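Local coordinates for protein beta-galactosidase (Bacillus circulans subsp. alkalophilus, PDB 3TTY) that hydrolyses terminal beta-galactosidic bonds as a zinc-containing glycoside hydrolase whose TIM-barrel domain binds galactose, at residues 43-48 / 147-152; 78-83 / 234-239. One frame throughout, in Å; residues are numbered along the deposited sequence.

Contact 1: residues 43-48 / 147-152. With GLA (alpha-D-galactopyranose), chain H.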
loop_
_atom_site.group_PDB
_atom_site.type_symbol
_atom_site.label_atom_id
_atom_site.label_comp_id
_atom_site.label_asym_id
_atom_site.label_seq_id
_atom_site.Cartn_x
_atom_site.Cartn_y
_atom_site.Cartn_z
ATOM N N ASN A 43 5.916 -32.531 -19.795
ATOM C CA ASN A 43 6.908 -32.669 -18.727
ATOM C C ASN A 43 7.477 -31.353 -18.184
ATOM O O ASN A 43 8.636 -31.311 -17.744
ATOM C CB ASN A 43 8.064 -33.546 -19.192
ATOM C CG ASN A 43 8.911 -34.057 -18.040
ATOM O OD1 ASN A 43 8.389 -34.598 -17.049
ATOM N ND2 ASN A 43 10.226 -33.877 -18.155
ATOM N N VAL A 44 6.688 -30.278 -18.216
ATOM C CA VAL A 44 7.183 -28.990 -17.713
ATOM C C VAL A 44 7.298 -29.007 -16.190
ATOM O O VAL A 44 8.217 -28.414 -15.623
ATOM C CB VAL A 44 6.298 -27.808 -18.133
ATOM C CG1 VAL A 44 6.883 -26.494 -17.625
ATOM C CG2 VAL A 44 6.137 -27.762 -19.632
ATOM N N PHE A 45 6.387 -29.711 -15.526
ATOM C CA PHE A 45 6.289 -29.609 -14.074
ATOM C C PHE A 45 6.182 -30.951 -13.378
ATOM O O PHE A 45 5.250 -31.180 -12.605
ATOM C CB PHE A 45 5.109 -28.711 -13.675
ATOM C CG PHE A 45 5.351 -27.235 -13.927
ATOM C CD1 PHE A 45 6.370 -26.559 -13.269
ATOM C CD2 PHE A 45 4.551 -26.523 -14.802
ATOM C CE1 PHE A 45 6.589 -25.196 -13.480
ATOM C CE2 PHE A 45 4.767 -25.162 -15.029
ATOM C CZ PHE A 45 5.791 -24.498 -14.363
ATOM N N SER A 46 7.149 -31.830 -13.623
ATOM C CA SER A 46 7.055 -33.176 -13.089
ATOM C C SER A 46 8.377 -33.656 -12.510
ATOM O O SER A 46 8.666 -34.856 -12.498
ATOM C CB SER A 46 6.558 -34.141 -14.168
ATOM O OG SER A 46 5.148 -34.209 -14.156
ATOM N N TRP A 47 9.175 -32.714 -12.026
ATOM C CA TRP A 47 10.451 -33.069 -11.459
ATOM C C TRP A 47 10.230 -34.104 -10.349
ATOM O O TRP A 47 10.849 -35.161 -10.354
ATOM C CB TRP A 47 11.172 -31.823 -10.952
ATOM C CG TRP A 47 12.611 -32.043 -10.647
ATOM C CD1 TRP A 47 13.235 -33.239 -10.406
ATOM C CD2 TRP A 47 13.624 -31.035 -10.559
ATOM N NE1 TRP A 47 14.577 -33.026 -10.156
ATOM C CE2 TRP A 47 14.837 -31.683 -10.247
ATOM C CE3 TRP A 47 13.617 -29.646 -10.690
ATOM C CZ2 TRP A 47 16.035 -30.985 -10.099
ATOM C CZ3 TRP A 47 14.803 -28.956 -10.532
ATOM C CH2 TRP A 47 15.993 -29.628 -10.241
ATOM N N ALA A 48 9.315 -33.825 -9.432
ATOM C CA ALA A 48 9.078 -34.736 -8.317
ATOM C C ALA A 48 8.479 -36.078 -8.754
ATOM O O ALA A 48 8.757 -37.110 -8.149
ATOM C CB ALA A 48 8.214 -34.079 -7.236
ATOM N N VAL A 147 13.732 -25.828 -21.915
ATOM C CA VAL A 147 14.530 -25.814 -20.684
ATOM C C VAL A 147 13.823 -25.079 -19.564
ATOM O O VAL A 147 13.432 -23.910 -19.725
ATOM C CB VAL A 147 15.899 -25.147 -20.896
ATOM C CG1 VAL A 147 16.603 -24.927 -19.551
ATOM C CG2 VAL A 147 16.752 -25.981 -21.846
ATOM N N SER A 148 13.648 -25.762 -18.433
ATOM C CA SER A 148 13.024 -25.140 -17.270
ATOM C C SER A 148 11.659 -24.554 -17.677
ATOM O O SER A 148 10.951 -25.131 -18.501
ATOM C CB SER A 148 13.951 -24.049 -16.708
ATOM O OG SER A 148 13.553 -23.621 -15.416
ATOM N N ASN A 149 11.301 -23.421 -17.083
ATOM C CA ASN A 149 10.099 -22.685 -17.431
ATOM C C ASN A 149 10.177 -21.282 -16.838
ATOM O O ASN A 149 10.454 -21.125 -15.645
ATOM C CB ASN A 149 8.844 -23.387 -16.912
ATOM C CG ASN A 149 7.573 -22.799 -17.505
ATOM O OD1 ASN A 149 7.336 -22.902 -18.705
ATOM N ND2 ASN A 149 6.759 -22.170 -16.669
ATOM N N GLU A 150 9.932 -20.276 -17.673
ATOM C CA GLU A 150 9.995 -18.867 -17.265
ATOM C C GLU A 150 11.008 -18.558 -16.138
ATOM O O GLU A 150 10.622 -18.250 -15.007
ATOM C CB GLU A 150 8.598 -18.341 -16.884
ATOM C CG GLU A 150 7.579 -18.354 -18.013
ATOM C CD GLU A 150 6.376 -17.444 -17.747
ATOM O OE1 GLU A 150 6.050 -17.186 -16.560
ATOM O OE2 GLU A 150 5.763 -16.975 -18.734
ATOM N N TYR A 151 12.297 -18.658 -16.447
ATOM C CA TYR A 151 13.337 -18.163 -15.547
ATOM C C TYR A 151 13.041 -16.725 -15.081
ATOM O O TYR A 151 12.613 -15.880 -15.864
ATOM C CB TYR A 151 14.676 -18.172 -16.264
ATOM C CG TYR A 151 15.337 -19.521 -16.435
ATOM C CD1 TYR A 151 15.883 -20.180 -15.354
ATOM C CD2 TYR A 151 15.462 -20.107 -17.695
ATOM C CE1 TYR A 151 16.517 -21.391 -15.501
ATOM C CE2 TYR A 151 16.110 -21.327 -17.860
ATOM C CZ TYR A 151 16.637 -21.957 -16.752
ATOM O OH TYR A 151 17.284 -23.164 -16.876
ATOM N N GLY A 152 13.267 -16.434 -13.804
ATOM C CA GLY A 152 12.981 -15.095 -13.317
ATOM C C GLY A 152 13.015 -14.934 -11.816
ATOM O O GLY A 152 13.176 -15.910 -11.085
HETATM C C1 GLA H . 3.095 -18.656 -17.777
HETATM C C2 GLA H . 3.627 -20.072 -17.442
HETATM C C3 GLA H . 2.574 -21.174 -17.652
HETATM C C4 GLA H . 1.291 -20.724 -16.971
HETATM C C5 GLA H . 0.893 -19.341 -17.495
HETATM C C6 GLA H . -0.443 -18.945 -16.852
HETATM O O1 GLA H . 2.879 -18.388 -19.174
HETATM O O2 GLA H . 4.768 -20.369 -18.231
HETATM O O3 GLA H . 2.985 -22.425 -17.071
HETATM O O4 GLA H . 1.581 -20.640 -15.582
HETATM O O5 GLA H . 1.880 -18.385 -17.093
HETATM O O6 GLA H . -1.041 -17.866 -17.584
#

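Contact 2: residues 78-83 / 234-239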
loop_
_atom_site.group_PDB
_atom_site.type_symbol
_atom_site.label_atom_id
_atom_site.label_comp_id
_atom_site.label_asym_id
_atom_site.label_seq_id
_atom_site.Cartn_x
_atom_site.Cartn_y
_atom_site.Cartn_z
ATOM N N LEU A 78 9.679 -31.044 -25.615
ATOM C CA LEU A 78 9.946 -31.730 -24.355
ATOM C C LEU A 78 10.653 -30.824 -23.352
ATOM O O LEU A 78 11.741 -30.324 -23.619
ATOM C CB LEU A 78 10.752 -33.018 -24.583
ATOM C CG LEU A 78 11.067 -33.860 -23.337
ATOM C CD1 LEU A 78 9.787 -34.289 -22.588
ATOM C CD2 LEU A 78 11.899 -35.074 -23.681
ATOM N N ALA A 79 10.027 -30.621 -22.197
ATOM C CA ALA A 79 10.606 -29.775 -21.157
ATOM C C ALA A 79 11.509 -30.587 -20.215
ATOM O O ALA A 79 11.320 -31.786 -20.033
ATOM C CB ALA A 79 9.502 -29.051 -20.378
ATOM N N THR A 80 12.495 -29.925 -19.623
ATOM C CA THR A 80 13.398 -30.572 -18.677
ATOM C C THR A 80 12.816 -30.702 -17.268
ATOM O O THR A 80 13.403 -31.382 -16.423
ATOM C CB THR A 80 14.711 -29.797 -18.568
ATOM O OG1 THR A 80 14.421 -28.457 -18.159
ATOM C CG2 THR A 80 15.415 -29.771 -19.910
ATOM N N SER A 81 11.692 -30.032 -17.008
ATOM C CA SER A 81 11.007 -30.128 -15.713
ATOM C C SER A 81 11.726 -29.399 -14.584
ATOM O O SER A 81 11.396 -29.594 -13.421
ATOM C CB SER A 81 10.814 -31.588 -15.295
ATOM O OG SER A 81 9.450 -31.960 -15.306
ATOM N N THR A 82 12.695 -28.557 -14.914
ATOM C CA THR A 82 13.472 -27.881 -13.879
ATOM C C THR A 82 12.883 -26.565 -13.350
ATOM O O THR A 82 13.495 -25.909 -12.513
ATOM C CB THR A 82 14.926 -27.648 -14.343
ATOM O OG1 THR A 82 14.926 -26.835 -15.521
ATOM C CG2 THR A 82 15.620 -28.991 -14.634
ATOM N N GLY A 83 11.702 -26.179 -13.823
ATOM C CA GLY A 83 11.096 -24.922 -13.403
ATOM C C GLY A 83 10.494 -24.944 -12.000
ATOM O O GLY A 83 10.128 -23.908 -11.465
ATOM N N LYS A 234 22.165 -22.222 -19.806
ATOM C CA LYS A 234 23.288 -22.711 -20.598
ATOM C C LYS A 234 23.779 -24.055 -20.103
ATOM O O LYS A 234 24.119 -24.933 -20.897
ATOM C CB LYS A 234 24.449 -21.713 -20.587
ATOM C CG LYS A 234 24.060 -20.299 -21.019
ATOM C CD LYS A 234 25.270 -19.455 -21.460
ATOM C CE LYS A 234 26.468 -19.636 -20.538
ATOM N NZ LYS A 234 27.602 -18.741 -20.898
ATOM N N MET A 235 23.821 -24.209 -18.787
ATOM C CA MET A 235 24.231 -25.464 -18.195
ATOM C C MET A 235 23.352 -26.622 -18.683
ATOM O O MET A 235 23.867 -27.693 -18.999
ATOM C CB MET A 235 24.208 -25.372 -16.668
ATOM C CG MET A 235 24.465 -26.697 -15.969
ATOM S SD MET A 235 23.968 -26.672 -14.224
ATOM C CE MET A 235 22.178 -26.799 -14.363
ATOM N N GLU A 236 22.037 -26.415 -18.741
ATOM C CA GLU A 236 21.128 -27.482 -19.185
ATOM C C GLU A 236 21.208 -27.659 -20.700
ATOM O O GLU A 236 21.274 -28.780 -21.212
ATOM C CB GLU A 236 19.677 -27.215 -18.746
ATOM C CG GLU A 236 19.423 -27.415 -17.251
ATOM C CD GLU A 236 17.925 -27.428 -16.906
ATOM O OE1 GLU A 236 17.129 -28.044 -17.652
ATOM O OE2 GLU A 236 17.540 -26.826 -15.885
ATOM N N ARG A 237 21.209 -26.538 -21.408
ATOM C CA ARG A 237 21.342 -26.537 -22.852
ATOM C C ARG A 237 22.524 -27.419 -23.249
ATOM O O ARG A 237 22.389 -28.267 -24.120
ATOM C CB ARG A 237 21.534 -25.105 -23.361
ATOM C CG ARG A 237 21.877 -24.979 -24.837
ATOM C CD ARG A 237 22.521 -23.630 -25.133
ATOM N NE ARG A 237 23.899 -23.595 -24.674
ATOM C CZ ARG A 237 24.649 -22.499 -24.617
ATOM N NH1 ARG A 237 24.152 -21.327 -24.983
ATOM N NH2 ARG A 237 25.900 -22.575 -24.187
ATOM N N ASP A 238 23.671 -27.232 -22.595
ATOM C CA ASP A 238 24.883 -27.978 -22.952
ATOM C C ASP A 238 24.751 -29.483 -22.714
ATOM O O ASP A 238 25.200 -30.291 -23.522
ATOM C CB ASP A 238 26.110 -27.430 -22.224
ATOM C CG ASP A 238 26.514 -26.023 -22.710
ATOM O OD1 ASP A 238 26.044 -25.578 -23.787
ATOM O OD2 ASP A 238 27.312 -25.361 -22.006
ATOM N N GLU A 239 24.130 -29.861 -21.607
ATOM C CA GLU A 239 23.935 -31.273 -21.301
ATOM C C GLU A 239 22.973 -31.903 -22.312
ATOM O O GLU A 239 23.168 -33.032 -22.740
ATOM C CB GLU A 239 23.447 -31.447 -19.851
ATOM C CG GLU A 239 23.381 -32.883 -19.348
ATOM C CD GLU A 239 24.744 -33.588 -19.293
ATOM O OE1 GLU A 239 25.785 -32.942 -19.554
ATOM O OE2 GLU A 239 24.763 -34.801 -18.979
#

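Contact 1: residues 43-48 / 147-152
Phe45 and Val44 both meet the side chain of Asn149. Phe45 CZ comes 3.4 Å from Asn149 ND2. Ring and amide planes stand 76° apart, and the two side chains cross at about a right angle. Val44 packs nearer the Asn149 backbone, its CG1 3.7 Å from Asn149 CB. The same methyl lies over one face of the Phe45 ring, offset toward the rim. It gets there because CG1 is anti to the backbone N (chi1 -178°).

The galactose lies beyond the amide. Asn149 ND2 donates to O2 of the sugar at 3.1 Å, with an angle of 154° at the hydrogen. The sugar O3 sits at the edge of the Phe45 ring, near its plane, 3.9 Å from Phe45 CE2. Glu150 takes no part in the packing between the segments but reaches the sugar with an extended chain. Glu150 OE2 lies 3.2 Å from the sugar O1, beside the anomeric carbon.

Neighbouring side chains set the amide. Asn252, another residue of the pocket, is hydrogen-bonded through ND2 to Asn149 OD1, and His112 NE2 to Asn149 ND2. With both ends of the buried amide engaged, its rotation is probably fixed with the nitrogen toward the sugar. Trp187 of the second subunit meets the Phe45 ring, so this wall of the pocket also lies at a subunit interface.

Segment 43-48 follows strand 39-42 and runs into helix 47-50; segment 147-152 is the loop after strand 142-146. Asn149 and Glu150 form the Asn-Glu pair after the fourth strand, as in clan GH-A glycosidases. There the glutamate is commonly the acid/base, and Glu150 probably has that role here. The contact is part of the galactose pocket at the C-terminal end of a TIM barrel.

Contact 2: residues 78-83 / 234-239
Glu236 reaches from its helix to two threonine hydroxyls and uses one carboxylate oxygen for each. Thr80 OG1 donates to Glu236 OE1 at 2.8 Å, and Thr82 OG1 donates to Glu236 OE2 at 2.6 Å. Each oxygen accepts through its syn lone pair, on the side of the other oxygen, so both hydroxyls sit in front of the carboxylate.

The two threonines share one conformation. Each hydroxyl lies between the backbone N and the carbonyl carbon (chi1 58° in Thr80, 60° in Thr82). The methyls also touch the acid: Thr82 CG2 is 3.2 Å from Glu236 OE2. Glu236 spans the gap with its chain extended beyond CG (chi2 -168°). It meets Thr82 from the opposite direction and Thr80 obliquely.

The carboxylate is buried. Burial alone would tend to raise its pKa; the two donated bonds probably offset this by stabilising the charged form. Thr80 OG1 in turn accepts from the backbone N of Ser148. Ala129 of helix 119-135 and Val147 pack against the Glu236 side chain.

The contact joins the turn after barrel strand 75-79 to the long helix 215-243. It is buried polar packing between the barrel and its outer helices in a TIM-barrel fold.

From the N terminus the segments come in the order 43-48, 78-83, 147-152 and 234-239, so the two contacts cross. Contact 1 closes a loop from the end of the second barrel strand to the end of the fourth. Contact 2 closes a longer one, from the end of the third strand to helix 215-243, which precedes the fifth. Their centres are about 8 Å apart. Segment 78-83 lies against both halves of contact 1: Ser81 OG is 2.7 Å from Asn43 O, probably hydrogen-bonded, and Thr82 packs on Ser148. Together they tie three neighbouring strand ends, next to the sugar pocket, to helix 215-243 outside the barrel.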